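PDB 3T9P: mandelate racemase/muconate lactonizing enzyme family protein from Roseovarius sp. TM1035, which probably acts as an enolase-superfamily enzyme related to mandelate racemase and muconate lactonizing enzyme, its own substrate and reaction not being established. Local coordinates for residues V39-D44 with D108-D113; R67-H72 with R102-L107. One frame throughout, in Å; residues are numbered along the deposited sequence.

Interaction 1 (V39-D44 with D108-D113)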
loop_
_atom_site.group_PDB
_atom_site.type_symbol
_atom_site.label_atom_id
_atom_site.label_comp_id
_atom_site.label_asym_id
_atom_site.label_seq_id
_atom_site.Cartn_x
_atom_site.Cartn_y
_atom_site.Cartn_z
ATOM N N VAL A 39 -18.938 9.250 -4.614
ATOM C CA VAL A 39 -18.936 8.638 -5.911
ATOM C C VAL A 39 -20.414 8.371 -6.278
ATOM O O VAL A 39 -21.196 7.808 -5.466
ATOM C CB VAL A 39 -18.151 7.265 -5.910
ATOM C CG1 VAL A 39 -18.350 6.515 -7.321
ATOM C CG2 VAL A 39 -16.586 7.515 -5.644
ATOM N N ARG A 40 -20.777 8.761 -7.480
ATOM C CA ARG A 40 -22.044 8.413 -8.085
ATOM C C ARG A 40 -21.816 7.490 -9.290
ATOM O O ARG A 40 -21.110 7.803 -10.192
ATOM C CB ARG A 40 -22.914 9.631 -8.461
ATOM C CG ARG A 40 -24.221 9.231 -9.079
ATOM C CD ARG A 40 -25.224 10.354 -9.317
ATOM N NE ARG A 40 -24.729 11.353 -10.225
ATOM C CZ ARG A 40 -25.140 12.597 -10.266
ATOM N NH1 ARG A 40 -26.122 12.997 -9.490
ATOM N NH2 ARG A 40 -24.575 13.431 -11.071
ATOM N N VAL A 41 -22.471 6.365 -9.255
ATOM C CA VAL A 41 -22.446 5.361 -10.295
ATOM C C VAL A 41 -23.787 5.383 -11.038
ATOM O O VAL A 41 -24.811 5.502 -10.443
ATOM C CB VAL A 41 -22.187 3.937 -9.783
ATOM C CG1 VAL A 41 -23.289 3.461 -8.930
ATOM C CG2 VAL A 41 -21.913 2.953 -10.906
ATOM N N THR A 42 -23.710 5.314 -12.353
ATOM C CA THR A 42 -24.858 5.154 -13.241
ATOM C C THR A 42 -24.737 3.926 -14.147
ATOM O O THR A 42 -23.743 3.753 -14.775
ATOM C CB THR A 42 -25.065 6.401 -14.108
ATOM O OG1 THR A 42 -25.088 7.555 -13.308
ATOM C CG2 THR A 42 -26.359 6.315 -14.887
ATOM N N THR A 43 -25.754 3.080 -14.177
ATOM C CA THR A 43 -25.765 1.896 -15.016
ATOM C C THR A 43 -26.288 2.228 -16.408
ATOM O O THR A 43 -26.794 3.280 -16.608
ATOM C CB THR A 43 -26.601 0.720 -14.461
ATOM O OG1 THR A 43 -27.985 1.042 -14.546
ATOM C CG2 THR A 43 -26.218 0.402 -13.041
ATOM N N ASP A 44 -26.194 1.272 -17.320
ATOM C CA ASP A 44 -26.717 1.409 -18.677
ATOM C C ASP A 44 -28.234 1.595 -18.654
ATOM O O ASP A 44 -28.761 2.164 -19.529
ATOM C CB ASP A 44 -26.274 0.340 -19.666
ATOM C CG ASP A 44 -26.449 -1.058 -19.176
ATOM O OD1 ASP A 44 -27.058 -1.339 -18.157
ATOM O OD2 ASP A 44 -25.914 -1.915 -19.825
ATOM N N ASP A 108 -17.065 0.216 -4.769
ATOM C CA ASP A 108 -17.850 -0.800 -4.072
ATOM C C ASP A 108 -19.081 -0.202 -3.382
ATOM O O ASP A 108 -20.231 -0.736 -3.546
ATOM C CB ASP A 108 -16.915 -1.489 -3.021
ATOM C CG ASP A 108 -17.664 -2.404 -2.076
ATOM O OD1 ASP A 108 -17.562 -3.658 -2.223
ATOM O OD2 ASP A 108 -18.336 -1.852 -1.156
ATOM N N THR A 109 -18.885 0.862 -2.616
ATOM C CA THR A 109 -20.030 1.432 -1.836
ATOM C C THR A 109 -21.123 2.042 -2.724
ATOM O O THR A 109 -22.272 1.966 -2.399
ATOM C CB THR A 109 -19.570 2.496 -0.783
ATOM O OG1 THR A 109 -18.684 3.412 -1.421
ATOM C CG2 THR A 109 -18.781 1.820 0.378
ATOM N N ALA A 110 -20.758 2.627 -3.866
ATOM C CA ALA A 110 -21.765 3.200 -4.752
ATOM C C ALA A 110 -22.579 2.045 -5.337
ATOM O O ALA A 110 -23.767 2.154 -5.536
ATOM C CB ALA A 110 -21.033 3.967 -5.918
ATOM N N LEU A 111 -21.902 0.937 -5.676
ATOM C CA LEU A 111 -22.635 -0.186 -6.278
ATOM C C LEU A 111 -23.582 -0.882 -5.283
ATOM O O LEU A 111 -24.658 -1.365 -5.680
ATOM C CB LEU A 111 -21.656 -1.179 -6.905
ATOM C CG LEU A 111 -20.911 -0.688 -8.154
ATOM C CD1 LEU A 111 -19.801 -1.698 -8.487
ATOM C CD2 LEU A 111 -21.861 -0.507 -9.371
ATOM N N TRP A 112 -23.186 -1.031 -4.013
ATOM C CA TRP A 112 -24.167 -1.577 -3.026
ATOM C C TRP A 112 -25.388 -0.653 -2.930
ATOM O O TRP A 112 -26.496 -1.128 -2.796
ATOM C CB TRP A 112 -23.497 -1.773 -1.624
ATOM C CG TRP A 112 -22.507 -2.933 -1.645
ATOM C CD1 TRP A 112 -21.105 -2.877 -1.576
ATOM C CD2 TRP A 112 -22.858 -4.296 -1.712
ATOM N NE1 TRP A 112 -20.587 -4.142 -1.576
ATOM C CE2 TRP A 112 -21.639 -5.043 -1.710
ATOM C CE3 TRP A 112 -24.105 -4.983 -1.782
ATOM C CZ2 TRP A 112 -21.632 -6.448 -1.784
ATOM C CZ3 TRP A 112 -24.094 -6.397 -1.915
ATOM C CH2 TRP A 112 -22.860 -7.108 -1.907
ATOM N N ASP A 113 -25.170 0.646 -2.878
ATOM C CA ASP A 113 -26.288 1.601 -2.736
ATOM C C ASP A 113 -27.170 1.516 -3.990
ATOM O O ASP A 113 -28.376 1.529 -3.892
ATOM C CB ASP A 113 -25.747 3.049 -2.631
ATOM C CG ASP A 113 -26.892 4.094 -2.257
ATOM O OD1 ASP A 113 -27.566 3.880 -1.190
ATOM O OD2 ASP A 113 -27.075 5.106 -3.071
#
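Asp113 OD2, one turn along the helix from the Ala110 that packs under Val41, is gripped twice: the backbone N-H of Trp50 reaches it, and so does Lys117 NZ, in a salt bridge. No hydrogen bond joins the strand 39-43 to the helix 108-113, and side chain meets side chain through methyls alone. The two axes come within 7.7 Å and cross at -53°, an approach made possible by alanine at the centre, since its lone methyl keeps the helix near the strand. On the strand, Val41 does most of the touching, and its two methyls share the work. CG1 lies between the backbone N and the carbonyl carbon (chi1 65°) and comes to 3.8 Å from Ala110 CB, while also brushing the carbonyl oxygen Ala110 O at 3.7 Å. CG2, opposite the backbone N, meets the Leu111 methyl CD2 at 3.8 Å. These two side chains cross at about a right angle and meet through one methyl of each. Two residues back along the strand, Val39 adds its CG1 methyl, 4.0 Å from Ala110 CB, and its carbonyl O passes 3.9 Å from the same CB. Beta-branched valines suit the strand; Val41 turns both methyls to the helix, Val39 one, while the longer leucine reaches in from the flank. This is the sheet-on-helix core of the N-terminal capping domain of the enolase superfamily. On the other face of the strand Arg40 pairs with Glu29, and the helix meets later parts of the chain where Thr109 O and Asp113 OD1 accept the two N-H groups of Trp369. The fit of strand to helix probably rests largely on methyl shape and the exclusion of water, while the buried polar groups of Asp113 find their partners elsewhere.

Interaction 2 (R67-H72 with R102-L107). With SO4 (sulfate ion), chain D.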
loop_
_atom_site.group_PDB
_atom_site.type_symbol
_atom_site.label_atom_id
_atom_site.label_comp_id
_atom_site.label_asym_id
_atom_site.label_seq_id
_atom_site.Cartn_x
_atom_site.Cartn_y
_atom_site.Cartn_z
ATOM N N ARG A 67 -7.934 7.488 -12.484
ATOM C CA ARG A 67 -6.777 6.880 -13.157
ATOM C C ARG A 67 -6.751 5.333 -13.201
ATOM O O ARG A 67 -6.436 4.755 -14.162
ATOM C CB ARG A 67 -5.486 7.437 -12.547
ATOM C CG ARG A 67 -4.204 7.170 -13.288
ATOM C CD ARG A 67 -3.835 8.143 -14.389
ATOM N NE ARG A 67 -3.869 9.538 -14.045
ATOM C CZ ARG A 67 -2.825 10.281 -13.724
ATOM N NH1 ARG A 67 -1.604 9.792 -13.692
ATOM N NH2 ARG A 67 -3.018 11.537 -13.415
ATOM N N GLN A 68 -7.062 4.752 -12.063
ATOM C CA GLN A 68 -6.849 3.363 -11.784
ATOM C C GLN A 68 -8.020 2.442 -11.388
ATOM O O GLN A 68 -7.860 1.261 -11.415
ATOM C CB GLN A 68 -5.663 3.207 -10.820
ATOM C CG GLN A 68 -4.381 3.820 -11.285
ATOM C CD GLN A 68 -3.296 3.831 -10.243
ATOM O OE1 GLN A 68 -2.490 2.935 -10.183
ATOM N NE2 GLN A 68 -3.273 4.818 -9.451
ATOM N N ILE A 69 -9.162 2.999 -11.041
ATOM C CA ILE A 69 -10.343 2.208 -10.771
ATOM C C ILE A 69 -11.341 2.255 -11.945
ATOM O O ILE A 69 -11.647 1.256 -12.503
ATOM C CB ILE A 69 -11.049 2.630 -9.443
ATOM C CG1 ILE A 69 -10.079 2.619 -8.264
ATOM C CG2 ILE A 69 -12.319 1.812 -9.175
ATOM C CD1 ILE A 69 -9.653 1.398 -7.823
ATOM N N ALA A 70 -11.756 3.436 -12.336
ATOM C CA ALA A 70 -12.798 3.645 -13.364
ATOM C C ALA A 70 -12.531 2.982 -14.692
ATOM O O ALA A 70 -13.446 2.357 -15.199
ATOM C CB ALA A 70 -13.050 5.123 -13.566
ATOM N N PRO A 71 -11.263 3.003 -15.207
ATOM C CA PRO A 71 -11.054 2.393 -16.534
ATOM C C PRO A 71 -11.343 0.924 -16.564
ATOM O O PRO A 71 -11.756 0.408 -17.624
ATOM C CB PRO A 71 -9.560 2.663 -16.845
ATOM C CG PRO A 71 -9.354 4.008 -16.155
ATOM C CD PRO A 71 -10.045 3.736 -14.776
ATOM N N HIS A 72 -11.164 0.231 -15.433
ATOM C CA HIS A 72 -11.362 -1.171 -15.406
ATOM C C HIS A 72 -12.814 -1.511 -15.084
ATOM O O HIS A 72 -13.255 -2.629 -15.367
ATOM C CB HIS A 72 -10.426 -1.829 -14.352
ATOM C CG HIS A 72 -8.998 -1.457 -14.556
ATOM N ND1 HIS A 72 -8.313 -1.778 -15.707
ATOM C CD2 HIS A 72 -8.141 -0.754 -13.787
ATOM C CE1 HIS A 72 -7.101 -1.238 -15.661
ATOM N NE2 HIS A 72 -6.961 -0.643 -14.488
ATOM N N ARG A 102 -8.430 2.838 -0.928
ATOM C CA ARG A 102 -9.171 4.003 -0.513
ATOM C C ARG A 102 -10.067 4.398 -1.695
ATOM O O ARG A 102 -11.217 4.690 -1.509
ATOM C CB ARG A 102 -8.195 5.155 -0.223
ATOM C CG ARG A 102 -7.508 5.171 1.151
ATOM C CD ARG A 102 -6.514 6.287 1.310
ATOM N NE ARG A 102 -5.803 6.216 2.564
ATOM C CZ ARG A 102 -6.044 6.954 3.637
ATOM N NH1 ARG A 102 -6.918 7.935 3.604
ATOM N NH2 ARG A 102 -5.369 6.713 4.731
ATOM N N ALA A 103 -9.524 4.341 -2.891
ATOM C CA ALA A 103 -10.278 4.649 -4.088
ATOM C C ALA A 103 -11.355 3.594 -4.469
ATOM O O ALA A 103 -12.482 3.923 -4.772
ATOM C CB ALA A 103 -9.370 4.947 -5.222
ATOM N N MET A 104 -10.933 2.346 -4.375
ATOM C CA MET A 104 -11.820 1.144 -4.658
ATOM C C MET A 104 -13.081 1.175 -3.817
ATOM O O MET A 104 -14.141 0.767 -4.274
ATOM C CB MET A 104 -11.029 -0.151 -4.417
ATOM C CG MET A 104 -11.842 -1.425 -4.677
ATOM S SD MET A 104 -10.711 -2.897 -4.586
ATOM C CE MET A 104 -9.960 -2.642 -6.203
ATOM N N THR A 105 -12.969 1.634 -2.581
ATOM C CA THR A 105 -14.118 1.738 -1.692
ATOM C C THR A 105 -15.244 2.560 -2.350
ATOM O O THR A 105 -16.395 2.241 -2.113
ATOM C CB THR A 105 -13.719 2.384 -0.335
ATOM O OG1 THR A 105 -12.753 1.530 0.286
ATOM C CG2 THR A 105 -14.884 2.668 0.566
ATOM N N GLY A 106 -14.898 3.613 -3.081
ATOM C CA GLY A 106 -15.897 4.522 -3.671
ATOM C C GLY A 106 -16.710 3.739 -4.724
ATOM O O GLY A 106 -17.960 3.855 -4.800
ATOM N N LEU A 107 -16.020 2.919 -5.506
ATOM C CA LEU A 107 -16.718 1.997 -6.449
ATOM C C LEU A 107 -17.619 0.955 -5.727
ATOM O O LEU A 107 -18.797 0.806 -6.037
ATOM C CB LEU A 107 -15.736 1.246 -7.386
ATOM C CG LEU A 107 -16.369 0.192 -8.402
ATOM C CD1 LEU A 107 -17.169 0.873 -9.574
ATOM C CD2 LEU A 107 -15.225 -0.487 -9.101
HETATM S S SO4 D . -6.321 13.846 -13.725
HETATM O O1 SO4 D . -6.859 14.252 -15.039
HETATM O O2 SO4 D . -5.207 12.958 -14.069
HETATM O O3 SO4 D . -5.893 15.028 -12.963
HETATM O O4 SO4 D . -7.287 13.085 -12.888
#
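Helix 67-72 passes helix 102-107 at -34° with 9.4 Å between the axes, and the backbones come nearest at Ile69 and Met104, whose CA atoms are 6.4 Å apart. Ile69 makes every apolar contact from its side: its CG1-CD1 branch meets Ala103 and Met104, its CG2 meets Leu107. CG1 rests 3.9 Å from Ala103 CB, a methyl small enough to let the branch pass. Chi1 (-54°), which sets CG1 opposite the carbonyl carbon, and chi2 (-71°) together bring CD1 over the helix backbone, 3.8 Å from Met104 N and 4.0 Å from Met104 CB. CG2 lies 3.7 Å from the Leu107 methyl CD2, the two chains crossing obliquely. Here two helices that follow the sheet in the enolase-superfamily N-terminal domain pack together, and Ile88 of helix 82-91 touches Met104 and Leu107 as well. With an alanine here in place of Ile69 both branches are gone, which would probably open a gap facing Ala103, Met104 and Leu107. Within helix 58-73 the turn at 67-69 is of the wider pi type, and the helix is kinked at 71-72, where Pro71 has no N-H to give. Arg67, its chain bent at chi2 and chi3, donates from NH2 to sulfate O2 at 2.7 Å, edge-on and near the guanidinium plane. The same NH2 forms a salt bridge with Asp59 of the second subunit, and NH1 bonds Asn57 there.

In the fold
Both contacts use helix 98-119, interaction 2 on its earlier half and interaction 1 on the turns that follow, with the 67-72 pairing nested inside the chain loop that interaction 1 closes. Their centres are 11 Å apart, and they touch where Val39 CB packs 3.6 Å from Gly106 O. Ile25 and Leu28 of strand 25-32 join them too, since each is touched by both Val41 and Leu107. The centres lie 19 to 20 Å from the middle of the chain, within the N-terminal domain. The helix also reaches the barrel domain, through Asp108 to Met287 and Thr105 to Met282. The sulfate is probably from the crystallisation liquor, so it need not mark a substrate site.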